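PDB 4O5H: phenylacetaldehyde dehydrogenase from Burkholderia cenocepacia, which probably oxidises phenylacetaldehyde to phenylacetate with NAD+ as the electron acceptor, as a member of the aldehyde dehydrogenase family. Local coordinates for residues A[164-169]-A[505-510]. Sequence-based numbering, arbitrary orientation.
Sequences SEIFAY and SVMMNY
Val506 CB lies over one face of the Tyr169 ring, toward its rim, 3.7 Å from the centroid in a CH-pi contact, while Met508 CE comes to the edge of the same ring. With chi1 at 65°, Tyr169 CG stands between its backbone N and carbonyl carbon, and the ring is carried over Val506, whose CG1 comes within 3.5 Å of Tyr169 CE1. At the other end, Glu165 CB sits over one face of the Tyr510 ring, 3.8 Å from its centroid, with Phe167 N and a water at the ring's edge. That water joins Tyr510 OH to Glu165 OE2; a second links Glu165 N to Asn509 OD1, which also accepts from Ala511 N. On the sheet face carrying Ile166, Ala168 and Met507, Ile166 CG2 packs on Met507 CG at 3.6 Å.

Strands 166-169 and 505-509 run antiparallel. Phe167 and Met508 form one hydrogen-bonded pair, with Met508 N 2.8 Å from Phe167 O, and Tyr169 and Val506 form another. Beyond the strand end, Tyr510 N adds a hydrogen bond to Glu165 O (3.0 Å).

Residues 505-508 also pair in parallel with a strand of the second subunit, placing this ladder in the oligomerisation arm familiar from aldehyde dehydrogenases. Backbone bonds thus fix the register, whereas a CH-pi contact closes each end and two water bridges add to the Glu165-Tyr510 end, consistent with an arm that carries the sheet across the subunit interface.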
ATOM      1  N   SER A 164      28.325 -19.693  -8.009  1.00 18.48           N
ATOM      2  CA  SER A 164      26.881 -19.841  -7.946  1.00 17.26           C
ATOM      3  C   SER A 164      26.303 -20.075  -9.339  1.00 16.19           C
ATOM      4  O   SER A 164      26.775 -19.517 -10.321  1.00 15.85           O
ATOM      5  CB  SER A 164      26.249 -18.611  -7.312  1.00 17.30           C
ATOM      6  OG  SER A 164      26.712 -17.449  -7.957  1.00 16.98           O
ATOM      7  N   GLU A 165      25.273 -20.911  -9.410  1.00 15.52           N
ATOM      8  CA  GLU A 165      24.514 -21.134 -10.637  1.00 15.08           C
ATOM      9  C   GLU A 165      23.040 -20.958 -10.283  1.00 14.35           C
ATOM     10  O   GLU A 165      22.325 -21.920 -10.005  1.00 13.50           O
ATOM     11  CB  GLU A 165      24.811 -22.513 -11.224  1.00 15.84           C
ATOM     12  CG  GLU A 165      26.236 -22.612 -11.786  1.00 17.01           C
ATOM     13  CD  GLU A 165      26.551 -23.970 -12.339  1.00 18.02           C
ATOM     14  OE1 GLU A 165      26.850 -24.889 -11.548  1.00 18.58           O
ATOM     15  OE2 GLU A 165      26.466 -24.101 -13.573  1.00 19.54           O
ATOM     16  N   ILE A 166      22.646 -19.698 -10.271  1.00 13.44           N
ATOM     17  CA  ILE A 166      21.329 -19.264  -9.840  1.00 13.30           C
ATOM     18  C   ILE A 166      20.630 -18.571 -11.015  1.00 12.40           C
ATOM     19  O   ILE A 166      21.214 -17.696 -11.635  1.00 11.96           O
ATOM     20  CB  ILE A 166      21.446 -18.273  -8.675  1.00 13.47           C
ATOM     21  CG1 ILE A 166      22.092 -18.957  -7.468  1.00 14.00           C
ATOM     22  CG2 ILE A 166      20.097 -17.702  -8.318  1.00 13.50           C
ATOM     23  CD1 ILE A 166      21.287 -20.103  -6.883  1.00 14.48           C
ATOM     24  N   PHE A 167      19.407 -19.025 -11.307  1.00 11.94           N
ATOM     25  CA  PHE A 167      18.536 -18.373 -12.261  1.00 11.76           C
ATOM     26  C   PHE A 167      17.413 -17.729 -11.452  1.00 11.69           C
ATOM     27  O   PHE A 167      16.691 -18.439 -10.787  1.00 12.03           O
ATOM     28  CB  PHE A 167      17.990 -19.399 -13.234  1.00 11.64           C
ATOM     29  CG  PHE A 167      16.944 -18.857 -14.162  1.00 11.32           C
ATOM     30  CD1 PHE A 167      17.273 -17.853 -15.084  1.00 11.08           C
ATOM     31  CD2 PHE A 167      15.659 -19.360 -14.146  1.00 11.08           C
ATOM     32  CE1 PHE A 167      16.316 -17.354 -15.952  1.00 11.00           C
ATOM     33  CE2 PHE A 167      14.692 -18.877 -15.018  1.00 11.02           C
ATOM     34  CZ  PHE A 167      15.013 -17.858 -15.916  1.00 10.96           C
ATOM     35  N   ALA A 168      17.266 -16.408 -11.532  1.00 11.34           N
ATOM     36  CA  ALA A 168      16.337 -15.653 -10.671  1.00 11.18           C
ATOM     37  C   ALA A 168      15.552 -14.592 -11.439  1.00 10.65           C
ATOM     38  O   ALA A 168      16.095 -13.969 -12.351  1.00 10.56           O
ATOM     39  CB  ALA A 168      17.115 -14.978  -9.549  1.00 11.49           C
ATOM     40  N   TYR A 169      14.259 -14.507 -11.151  1.00 10.26           N
ATOM     41  CA  TYR A 169      13.334 -13.642 -11.853  1.00  9.77           C
ATOM     42  C   TYR A 169      12.117 -13.349 -11.005  1.00  9.68           C
ATOM     43  O   TYR A 169      11.961 -13.916  -9.961  1.00  9.59           O
ATOM     44  CB  TYR A 169      12.918 -14.242 -13.190  1.00  9.41           C
ATOM     45  CG  TYR A 169      12.113 -15.528 -13.133  1.00  9.42           C
ATOM     46  CD1 TYR A 169      12.739 -16.775 -13.049  1.00  9.58           C
ATOM     47  CD2 TYR A 169      10.729 -15.507 -13.196  1.00  9.34           C
ATOM     48  CE1 TYR A 169      11.992 -17.948 -12.987  1.00  9.53           C
ATOM     49  CE2 TYR A 169       9.966 -16.698 -13.158  1.00  9.56           C
ATOM     50  CZ  TYR A 169      10.620 -17.912 -13.053  1.00  9.52           C
ATOM     51  OH  TYR A 169       9.904 -19.072 -13.008  1.00  9.86           O
ATOM     52  N   SER A 505       8.929 -13.564  -6.463  1.00 10.01           N
ATOM     53  CA  SER A 505      10.303 -13.831  -6.830  1.00 10.01           C
ATOM     54  C   SER A 505      10.514 -15.358  -6.962  1.00 10.18           C
ATOM     55  O   SER A 505       9.994 -16.119  -6.180  1.00 10.35           O
ATOM     56  CB  SER A 505      11.253 -13.271  -5.800  1.00 10.12           C
ATOM     57  OG  SER A 505      11.196 -11.873  -5.791  1.00 10.05           O
ATOM     58  N   VAL A 506      11.292 -15.762  -7.961  1.00 10.22           N
ATOM     59  CA  VAL A 506      11.616 -17.150  -8.211  1.00 10.66           C
ATOM     60  C   VAL A 506      13.133 -17.271  -8.302  1.00 11.06           C
ATOM     61  O   VAL A 506      13.769 -16.510  -9.040  1.00 10.70           O
ATOM     62  CB  VAL A 506      10.979 -17.638  -9.529  1.00 10.60           C
ATOM     63  CG1 VAL A 506      11.256 -19.121  -9.756  1.00 10.99           C
ATOM     64  CG2 VAL A 506       9.466 -17.401  -9.487  1.00 10.64           C
ATOM     65  N   MET A 507      13.708 -18.225  -7.584  1.00 11.76           N
ATOM     66  CA  MET A 507      15.144 -18.373  -7.550  1.00 12.74           C
ATOM     67  C   MET A 507      15.496 -19.837  -7.613  1.00 12.69           C
ATOM     68  O   MET A 507      15.237 -20.581  -6.683  1.00 12.77           O
ATOM     69  CB  MET A 507      15.703 -17.745  -6.264  1.00 13.86           C
ATOM     70  CG  MET A 507      17.223 -17.759  -6.164  1.00 15.52           C
ATOM     71  SD  MET A 507      17.832 -17.171  -4.551  1.00 18.62           S
ATOM     72  CE  MET A 507      18.321 -15.500  -4.747  1.00 20.29           C
ATOM     73  N   MET A 508      16.108 -20.234  -8.719  1.00 12.59           N
ATOM     74  CA  MET A 508      16.398 -21.631  -9.010  1.00 12.66           C
ATOM     75  C   MET A 508      17.898 -21.883  -8.969  1.00 12.89           C
ATOM     76  O   MET A 508      18.665 -21.254  -9.683  1.00 12.65           O
ATOM     77  CB  MET A 508      15.908 -21.989 -10.382  1.00 12.65           C
ATOM     78  CG  MET A 508      14.449 -21.685 -10.631  1.00 12.84           C
ATOM     79  SD  MET A 508      13.779 -22.665 -11.986  1.00 13.31           S
ATOM     80  CE  MET A 508      12.145 -22.005 -12.145  1.00 13.17           C
ATOM     81  N   ASN A 509      18.306 -22.823  -8.134  1.00 13.22           N
ATOM     82  CA  ASN A 509      19.678 -23.281  -8.126  1.00 13.83           C
ATOM     83  C   ASN A 509      19.778 -24.452  -9.088  1.00 13.81           C
ATOM     84  O   ASN A 509      19.252 -25.542  -8.811  1.00 13.66           O
ATOM     85  CB  ASN A 509      20.084 -23.708  -6.732  1.00 14.49           C
ATOM     86  CG  ASN A 509      21.466 -24.326  -6.681  1.00 15.63           C
ATOM     87  OD1 ASN A 509      22.261 -24.266  -7.592  1.00 15.10           O
ATOM     88  ND2 ASN A 509      21.745 -24.944  -5.554  1.00 17.76           N
ATOM     89  N   TYR A 510      20.443 -24.225 -10.205  1.00 13.49           N
ATOM     90  CA  TYR A 510      20.513 -25.250 -11.231  1.00 13.82           C
ATOM     91  C   TYR A 510      21.875 -25.960 -11.296  1.00 14.24           C
ATOM     92  O   TYR A 510      22.204 -26.572 -12.289  1.00 14.10           O
ATOM     93  CB  TYR A 510      20.139 -24.647 -12.572  1.00 13.57           C
ATOM     94  CG  TYR A 510      21.040 -23.575 -13.103  1.00 13.40           C
ATOM     95  CD1 TYR A 510      22.130 -23.887 -13.907  1.00 13.82           C
ATOM     96  CD2 TYR A 510      20.763 -22.217 -12.868  1.00 13.21           C
ATOM     97  CE1 TYR A 510      22.937 -22.893 -14.445  1.00 14.00           C
ATOM     98  CE2 TYR A 510      21.556 -21.221 -13.407  1.00 13.29           C
ATOM     99  CZ  TYR A 510      22.623 -21.577 -14.213  1.00 13.86           C
ATOM    100  OH  TYR A 510      23.427 -20.611 -14.712  1.00 14.44           O
TER
HETATM  101  O   HOH W   1      24.492 -22.597  -7.329  1.00 14.00           O
HETATM  102  O   HOH W   2      25.765 -21.814 -15.688  1.00 29.17           O